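Local coordinates for protein Exo beta-1,2-glucooligosaccharide sophorohydrolase (non-reducing end) (Parabacteroides distasonis ATCC 8503, PDB 5Z06) that hydrolyses linear beta-1,2-glucan and beta-1,2-glucooligosaccharides of four or more units, acting as an exo-enzyme that releases sophorose from the non-reducing end, at residues K199-E202 with R203-D206; D289-Q292 with E293-R297; A146-D149 with T150-K153. All blocks are in the same frame, centred on the assembly; numbering follows the deposited sequence.

Contact 1 (K199-E202 with R203-D206)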
loop_
_atom_site.group_PDB
_atom_site.type_symbol
_atom_site.label_atom_id
_atom_site.label_comp_id
_atom_site.label_asym_id
_atom_site.label_seq_id
_atom_site.Cartn_x
_atom_site.Cartn_y
_atom_site.Cartn_z
ATOM N N LYS A 199 -16.089 -16.423 -1.532
ATOM C CA LYS A 199 -16.561 -16.016 -0.239
ATOM C C LYS A 199 -17.274 -14.697 -0.454
ATOM O O LYS A 199 -16.660 -13.702 -0.847
ATOM C CB LYS A 199 -15.376 -15.950 0.739
ATOM C CG LYS A 199 -15.688 -15.489 2.146
ATOM C CD LYS A 199 -16.868 -16.158 2.838
ATOM C CE LYS A 199 -17.087 -15.505 4.201
ATOM N NZ LYS A 199 -18.329 -16.014 4.832
ATOM N N ALA A 200 -18.585 -14.711 -0.262
ATOM C CA ALA A 200 -19.381 -13.518 -0.457
ATOM C C ALA A 200 -19.394 -12.717 0.816
ATOM O O ALA A 200 -19.270 -13.243 1.912
ATOM C CB ALA A 200 -20.799 -13.849 -0.881
ATOM N N TYR A 201 -19.512 -11.421 0.633
ATOM C CA TYR A 201 -19.779 -10.489 1.700
ATOM C C TYR A 201 -21.011 -9.714 1.234
ATOM O O TYR A 201 -21.883 -10.318 0.603
ATOM C CB TYR A 201 -18.522 -9.655 1.943
ATOM C CG TYR A 201 -17.407 -10.528 2.446
ATOM C CD1 TYR A 201 -16.619 -11.221 1.555
ATOM C CD2 TYR A 201 -17.173 -10.698 3.815
ATOM C CE1 TYR A 201 -15.604 -12.037 1.992
ATOM C CE2 TYR A 201 -16.151 -11.513 4.271
ATOM C CZ TYR A 201 -15.370 -12.172 3.342
ATOM O OH TYR A 201 -14.353 -13.009 3.706
ATOM N N GLU A 202 -21.105 -8.420 1.502
ATOM C CA GLU A 202 -22.303 -7.680 1.153
ATOM C C GLU A 202 -22.289 -7.138 -0.263
ATOM O O GLU A 202 -23.300 -7.191 -0.991
ATOM C CB GLU A 202 -22.505 -6.552 2.138
ATOM C CG GLU A 202 -23.811 -5.806 1.901
ATOM C CD GLU A 202 -23.981 -4.667 2.835
ATOM O OE1 GLU A 202 -23.929 -3.531 2.354
ATOM O OE2 GLU A 202 -24.158 -4.898 4.037
ATOM N N ARG A 203 -21.155 -6.581 -0.642
ATOM C CA ARG A 203 -21.013 -5.919 -1.930
ATOM C C ARG A 203 -20.008 -6.601 -2.817
ATOM O O ARG A 203 -19.788 -6.170 -3.962
ATOM C CB ARG A 203 -20.586 -4.478 -1.705
ATOM C CG ARG A 203 -21.458 -3.731 -0.722
ATOM C CD ARG A 203 -22.871 -3.644 -1.223
ATOM N NE ARG A 203 -23.687 -2.881 -0.294
ATOM C CZ ARG A 203 -24.704 -2.106 -0.637
ATOM N NH1 ARG A 203 -25.058 -1.978 -1.906
ATOM N NH2 ARG A 203 -25.381 -1.463 0.298
ATOM N N HIS A 204 -19.405 -7.680 -2.329
ATOM C CA HIS A 204 -18.375 -8.307 -3.107
ATOM C C HIS A 204 -18.248 -9.759 -2.807
ATOM O O HIS A 204 -18.718 -10.217 -1.776
ATOM C CB HIS A 204 -17.038 -7.613 -2.900
ATOM C CG HIS A 204 -16.316 -8.078 -1.696
ATOM N ND1 HIS A 204 -16.659 -7.671 -0.430
ATOM C CD2 HIS A 204 -15.274 -8.933 -1.561
ATOM C CE1 HIS A 204 -15.854 -8.259 0.436
ATOM N NE2 HIS A 204 -15.009 -9.029 -0.223
ATOM N N ILE A 205 -17.611 -10.450 -3.749
ATOM C CA ILE A 205 -17.245 -11.827 -3.612
ATOM C C ILE A 205 -15.752 -11.918 -3.812
ATOM O O ILE A 205 -15.204 -11.390 -4.771
ATOM C CB ILE A 205 -17.968 -12.729 -4.620
ATOM C CG1 ILE A 205 -19.473 -12.563 -4.429
ATOM C CG2 ILE A 205 -17.513 -14.181 -4.432
ATOM C CD1 ILE A 205 -20.327 -13.268 -5.452
ATOM N N ASP A 206 -15.109 -12.591 -2.880
ATOM C CA ASP A 206 -13.696 -12.868 -2.966
ATOM C C ASP A 206 -13.524 -14.262 -3.472
ATOM O O ASP A 206 -14.095 -15.194 -2.905
ATOM C CB ASP A 206 -13.062 -12.765 -1.582
ATOM C CG ASP A 206 -12.844 -11.346 -1.162
ATOM O OD1 ASP A 206 -12.454 -10.552 -2.042
ATOM O OD2 ASP A 206 -13.039 -11.036 0.040
#
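Glu202 OE1 is gripped by two arginines. Arg203 NE donates to Glu202 OE1 over 2.7 Å, and the oxygen receives it on its anti lone pair, turned away from OE2; Arg203 NH2 adds a weak bond and Arg636 of helix 624-636 a second salt bridge. The Glu202 chain is extended and that of Arg203 bends at chi2 (-62°), which brings the two alongside each other, carboxylate and guanidinium planes 52° apart. This pair sits at the tip of a beta hairpin between strands 194-200 and 204-210. Further from the tip, Tyr201 N bonds to His204 O at 2.8 Å, and Lys199 and Asp206 form a hydrogen-bonded antiparallel pair, with Lys199 N to Asp206 O at 2.7 Å. Across the next, non-hydrogen-bonded pair Ala200 CB meets Ile205 CG1 at 4.0 Å. The rings of Tyr201 and His204 run alongside each other in almost parallel planes (3°), displaced so that little of one lies over the other; Tyr201 CD1 lies 3.2 Å from His204 NE2. That nitrogen donates in its ring plane to Asp206 OD2 at 2.8 Å, meeting the carboxylate from above its plane, and His204 ND1 bonds to Tyr635 OH. Asp206 is also held by Thr245 and by Arg297. With both ring nitrogens engaged, the rotation of the buried imidazole is fixed, and Arg297 probably offsets the negative charge of Asp206.

Contact 2 (D289-Q292 with E293-R297)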
loop_
_atom_site.group_PDB
_atom_site.type_symbol
_atom_site.label_atom_id
_atom_site.label_comp_id
_atom_site.label_asym_id
_atom_site.label_seq_id
_atom_site.Cartn_x
_atom_site.Cartn_y
_atom_site.Cartn_z
ATOM N N ASP A 289 -15.435 -7.770 10.914
ATOM C CA ASP A 289 -14.812 -9.061 10.644
ATOM C C ASP A 289 -14.161 -9.104 9.293
ATOM O O ASP A 289 -13.064 -9.607 9.159
ATOM C CB ASP A 289 -15.834 -10.229 10.668
ATOM C CG ASP A 289 -16.404 -10.493 12.034
ATOM O OD1 ASP A 289 -15.838 -10.055 13.036
ATOM O OD2 ASP A 289 -17.455 -11.146 12.107
ATOM N N MET A 290 -14.897 -8.655 8.288
ATOM C CA MET A 290 -14.438 -8.681 6.910
ATOM C C MET A 290 -13.232 -7.761 6.740
ATOM O O MET A 290 -12.245 -8.146 6.133
ATOM C CB MET A 290 -15.561 -8.221 5.978
ATOM C CG MET A 290 -15.164 -8.034 4.530
ATOM S SD MET A 290 -16.486 -7.138 3.710
ATOM C CE MET A 290 -16.069 -5.424 4.057
ATOM N N VAL A 291 -13.319 -6.555 7.278
ATOM C CA VAL A 291 -12.225 -5.603 7.135
ATOM C C VAL A 291 -10.974 -6.132 7.833
ATOM O O VAL A 291 -9.894 -6.090 7.275
ATOM C CB VAL A 291 -12.611 -4.213 7.637
ATOM C CG1 VAL A 291 -11.405 -3.269 7.628
ATOM C CG2 VAL A 291 -13.704 -3.642 6.747
ATOM N N GLN A 292 -11.141 -6.641 9.044
ATOM C CA GLN A 292 -10.042 -7.209 9.771
ATOM C C GLN A 292 -9.428 -8.349 8.978
ATOM O O GLN A 292 -8.213 -8.441 8.874
ATOM C CB GLN A 292 -10.525 -7.753 11.108
ATOM C CG GLN A 292 -10.781 -6.700 12.152
ATOM C CD GLN A 292 -10.963 -7.326 13.516
ATOM O OE1 GLN A 292 -11.970 -7.976 13.773
ATOM N NE2 GLN A 292 -9.984 -7.132 14.399
ATOM N N GLU A 293 -10.282 -9.213 8.421
ATOM C CA GLU A 293 -9.834 -10.379 7.691
ATOM C C GLU A 293 -9.099 -10.012 6.432
ATOM O O GLU A 293 -8.016 -10.517 6.183
ATOM C CB GLU A 293 -11.011 -11.289 7.327
ATOM C CG GLU A 293 -10.673 -12.506 6.468
ATOM C CD GLU A 293 -11.886 -13.020 5.687
ATOM O OE1 GLU A 293 -13.056 -12.642 6.005
ATOM O OE2 GLU A 293 -11.671 -13.803 4.733
ATOM N N ALA A 294 -9.697 -9.165 5.616
ATOM C CA ALA A 294 -9.061 -8.780 4.368
ATOM C C ALA A 294 -7.668 -8.175 4.605
ATOM O O ALA A 294 -6.737 -8.442 3.857
ATOM C CB ALA A 294 -9.932 -7.804 3.614
ATOM N N ASN A 295 -7.549 -7.353 5.636
ATOM C CA ASN A 295 -6.273 -6.735 5.951
ATOM C C ASN A 295 -5.313 -7.783 6.487
ATOM O O ASN A 295 -4.158 -7.781 6.160
ATOM C CB ASN A 295 -6.465 -5.616 6.933
ATOM C CG ASN A 295 -6.976 -4.348 6.280
ATOM O OD1 ASN A 295 -6.214 -3.607 5.705
ATOM N ND2 ASN A 295 -8.263 -4.072 6.427
ATOM N N PHE A 296 -5.812 -8.699 7.302
ATOM C CA PHE A 296 -5.014 -9.816 7.797
ATOM C C PHE A 296 -4.373 -10.623 6.657
ATOM O O PHE A 296 -3.219 -11.052 6.755
ATOM C CB PHE A 296 -5.904 -10.692 8.676
ATOM C CG PHE A 296 -5.415 -12.070 8.869
ATOM C CD1 PHE A 296 -5.741 -13.066 7.954
ATOM C CD2 PHE A 296 -4.667 -12.398 9.984
ATOM C CE1 PHE A 296 -5.312 -14.369 8.139
ATOM C CE2 PHE A 296 -4.251 -13.709 10.185
ATOM C CZ PHE A 296 -4.575 -14.693 9.268
ATOM N N ARG A 297 -5.111 -10.796 5.561
ATOM C CA ARG A 297 -4.615 -11.561 4.424
ATOM C C ARG A 297 -3.250 -11.086 3.968
ATOM O O ARG A 297 -2.414 -11.878 3.594
ATOM C CB ARG A 297 -5.565 -11.460 3.250
ATOM C CG ARG A 297 -6.925 -12.091 3.432
ATOM C CD ARG A 297 -7.806 -11.677 2.266
ATOM N NE ARG A 297 -9.195 -12.011 2.529
ATOM C CZ ARG A 297 -10.223 -11.489 1.885
ATOM N NH1 ARG A 297 -10.047 -10.612 0.893
ATOM N NH2 ARG A 297 -11.438 -11.868 2.218
#
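Two successive turns of helix 284-297 meet here through Val291 O, which takes two hydrogen bonds from Asn295. Asn295 N reaches Val291 O at 3.1 Å and Asn295 ND2 at 2.7 Å, from opposite faces of the carbonyl plane; the ND2 bond lies 40° out of that plane. With CG beside its own backbone N (chi1 -79°), the Asn295 amide folds back along the helix, side by side with Val291, its ND2 3.5 Å from Val291 CG1. Replacing this asparagine by an alanine would probably leave Val291 O with its ordinary helical bond alone and open a gap beside Val671 and Thr672. Both belong to helix 665-680, which packs against this side, consistent with the (alpha/alpha)6 barrel expected of this glycoside hydrolase family. Other i to i+4 backbone bonds run alongside, such as Ala294 N to Met290 O at 2.8 Å. On another side Arg297 NH2 donates almost straight (171°) to Glu293 OE2 over 3.2 Å, the oxygen in the guanidinium plane but the nitrogen above the carboxylate plane; Ala294 CA lies over one guanidinium face, 3.6 Å above its plane and toward its rim. Glu293 OE1 turns to Tyr201 OH.

Contact 3 (A146-D149 with T150-K153); sequences AVND and TNIK
Ile152 folds back over the residues before it, and every carbon of its side chain beyond CA finds a partner. Ile152 CB lies 3.3 Å from Asn148 O; the CG2 methyl leans toward the same oxygen and, farther off, toward Asp149 O. The other branch turns to Val147: Ile152 CG1 rests on Val147 CG1 at 3.6 Å, and Ile152 CD1 stays 4.0 Å from the same Val147 CG1. The two side chains cross at about a right angle. Asn148 O is gripped by two backbone donors, Asn151 N and Ile152 N, the latter at 2.8 Å and nearly in line with the carbonyl. Together they wind 148-152 into a tight turn. Asn151 closes the turn with its amide. With chi1 at 61°, its CG sits over the backbone, flanked by N and C, which carries the amide back to the residues before it: Asn151 OD1 accepts Asn148 N at 2.8 Å, almost straight at 170°, and Asn151 ND2 donates to Ala146 O at 3.0 Å, in the carbonyl plane. Asn148 turns its own OD1 to Thr150, whose backbone N gives a weak bond of the kind found in an Asx turn; the Thr150 OG1 bond to the same oxygen is so short that its length is doubtful. A water accepts from Lys153 N at 2.9 Å and donates to Asp149 O at 2.7 Å, bridging the two backbone groups. Asp149 OD1 takes Phe81 N, Lys153 pairs with Asp79, and Ile152 also packs on Tyr8 and Phe81. The turn lies in the connection from strand 132-138 of one antiparallel sheet to strand 155-161 of another.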
loop_
_atom_site.group_PDB
_atom_site.type_symbol
_atom_site.label_atom_id
_atom_site.label_comp_id
_atom_site.label_asym_id
_atom_site.label_seq_id
_atom_site.Cartn_x
_atom_site.Cartn_y
_atom_site.Cartn_z
ATOM N N ALA A 146 19.834 -0.999 -25.562
ATOM C CA ALA A 146 19.459 -2.006 -24.550
ATOM C C ALA A 146 18.738 -1.396 -23.325
ATOM O O ALA A 146 19.228 -0.455 -22.693
ATOM C CB ALA A 146 20.687 -2.784 -24.096
ATOM N N VAL A 147 17.558 -1.926 -23.022
ATOM C CA VAL A 147 16.753 -1.453 -21.900
ATOM C C VAL A 147 16.886 -2.483 -20.793
ATOM O O VAL A 147 16.748 -3.669 -21.036
ATOM C CB VAL A 147 15.274 -1.259 -22.307
ATOM C CG1 VAL A 147 14.412 -0.886 -21.105
ATOM C CG2 VAL A 147 15.169 -0.173 -23.363
ATOM N N ASN A 148 17.154 -2.021 -19.580
ATOM C CA ASN A 148 17.263 -2.910 -18.426
ATOM C C ASN A 148 16.923 -2.118 -17.169
ATOM O O ASN A 148 16.593 -0.931 -17.260
ATOM C CB ASN A 148 18.680 -3.474 -18.348
ATOM C CG ASN A 148 19.726 -2.396 -18.454
ATOM O OD1 ASN A 148 19.802 -1.485 -17.627
ATOM N ND2 ASN A 148 20.523 -2.478 -19.489
ATOM N N ASP A 149 17.043 -2.763 -16.005
ATOM C CA ASP A 149 16.655 -2.161 -14.714
ATOM C C ASP A 149 17.304 -0.816 -14.412
ATOM O O ASP A 149 16.666 0.055 -13.818
ATOM C CB ASP A 149 16.917 -3.142 -13.570
ATOM C CG ASP A 149 16.007 -4.332 -13.619
ATOM O OD1 ASP A 149 15.035 -4.292 -14.386
ATOM O OD2 ASP A 149 16.247 -5.314 -12.900
ATOM N N THR A 150 18.532 -0.628 -14.885
ATOM C CA THR A 150 19.263 0.617 -14.655
ATOM C C THR A 150 18.712 1.804 -15.448
ATOM O O THR A 150 18.960 2.935 -15.078
ATOM C CB THR A 150 20.757 0.480 -15.033
ATOM O OG1 THR A 150 20.889 0.383 -16.459
ATOM C CG2 THR A 150 21.413 -0.743 -14.351
ATOM N N ASN A 151 18.005 1.558 -16.552
ATOM C CA ASN A 151 17.500 2.662 -17.401
ATOM C C ASN A 151 16.012 2.619 -17.796
ATOM O O ASN A 151 15.522 3.584 -18.378
ATOM C CB ASN A 151 18.375 2.801 -18.670
ATOM C CG ASN A 151 18.358 1.561 -19.537
ATOM O OD1 ASN A 151 17.403 0.789 -19.524
ATOM N ND2 ASN A 151 19.421 1.363 -20.301
ATOM N N ILE A 152 15.314 1.521 -17.496
ATOM C CA ILE A 152 13.929 1.324 -17.951
ATOM C C ILE A 152 12.970 2.410 -17.441
ATOM O O ILE A 152 12.069 2.843 -18.161
ATOM C CB ILE A 152 13.415 -0.094 -17.589
ATOM C CG1 ILE A 152 12.132 -0.413 -18.349
ATOM C CG2 ILE A 152 13.249 -0.254 -16.074
ATOM C CD1 ILE A 152 11.748 -1.876 -18.284
ATOM N N LYS A 153 13.207 2.887 -16.229
ATOM C CA LYS A 153 12.400 3.942 -15.638
ATOM C C LYS A 153 12.538 5.293 -16.298
ATOM O O LYS A 153 11.738 6.188 -16.015
ATOM C CB LYS A 153 12.709 4.077 -14.150
ATOM C CG LYS A 153 12.236 2.856 -13.412
ATOM C CD LYS A 153 12.258 3.057 -11.922
ATOM C CE LYS A 153 11.819 1.765 -11.275
ATOM N NZ LYS A 153 11.919 1.941 -9.822
HETATM O O HOH W 1 15.423 2.369 -14.499
#

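Contacts 1 and 2 interlock, their centres 12 Å apart: Tyr201 OH lies 2.7 Å from Glu293 OE1, a probable hydrogen bond, and Asp206 OD2 is bridged by Arg297 NH2 at 2.8 Å, while Met290 packs against the Tyr201 ring. The hairpin of contact 1, near its tip and along its second strand, is thereby joined to the helix of contact 2. Contact 3 stands apart, its centre about 41 Å from that of contact 1 and 37 Å from that of contact 2, across the chain's centre from the latter. Its loop follows strand 132-138, whose sheet also contains strand 169-180, which carries the calcium ligand Asp175; none of the three contacts supplies one.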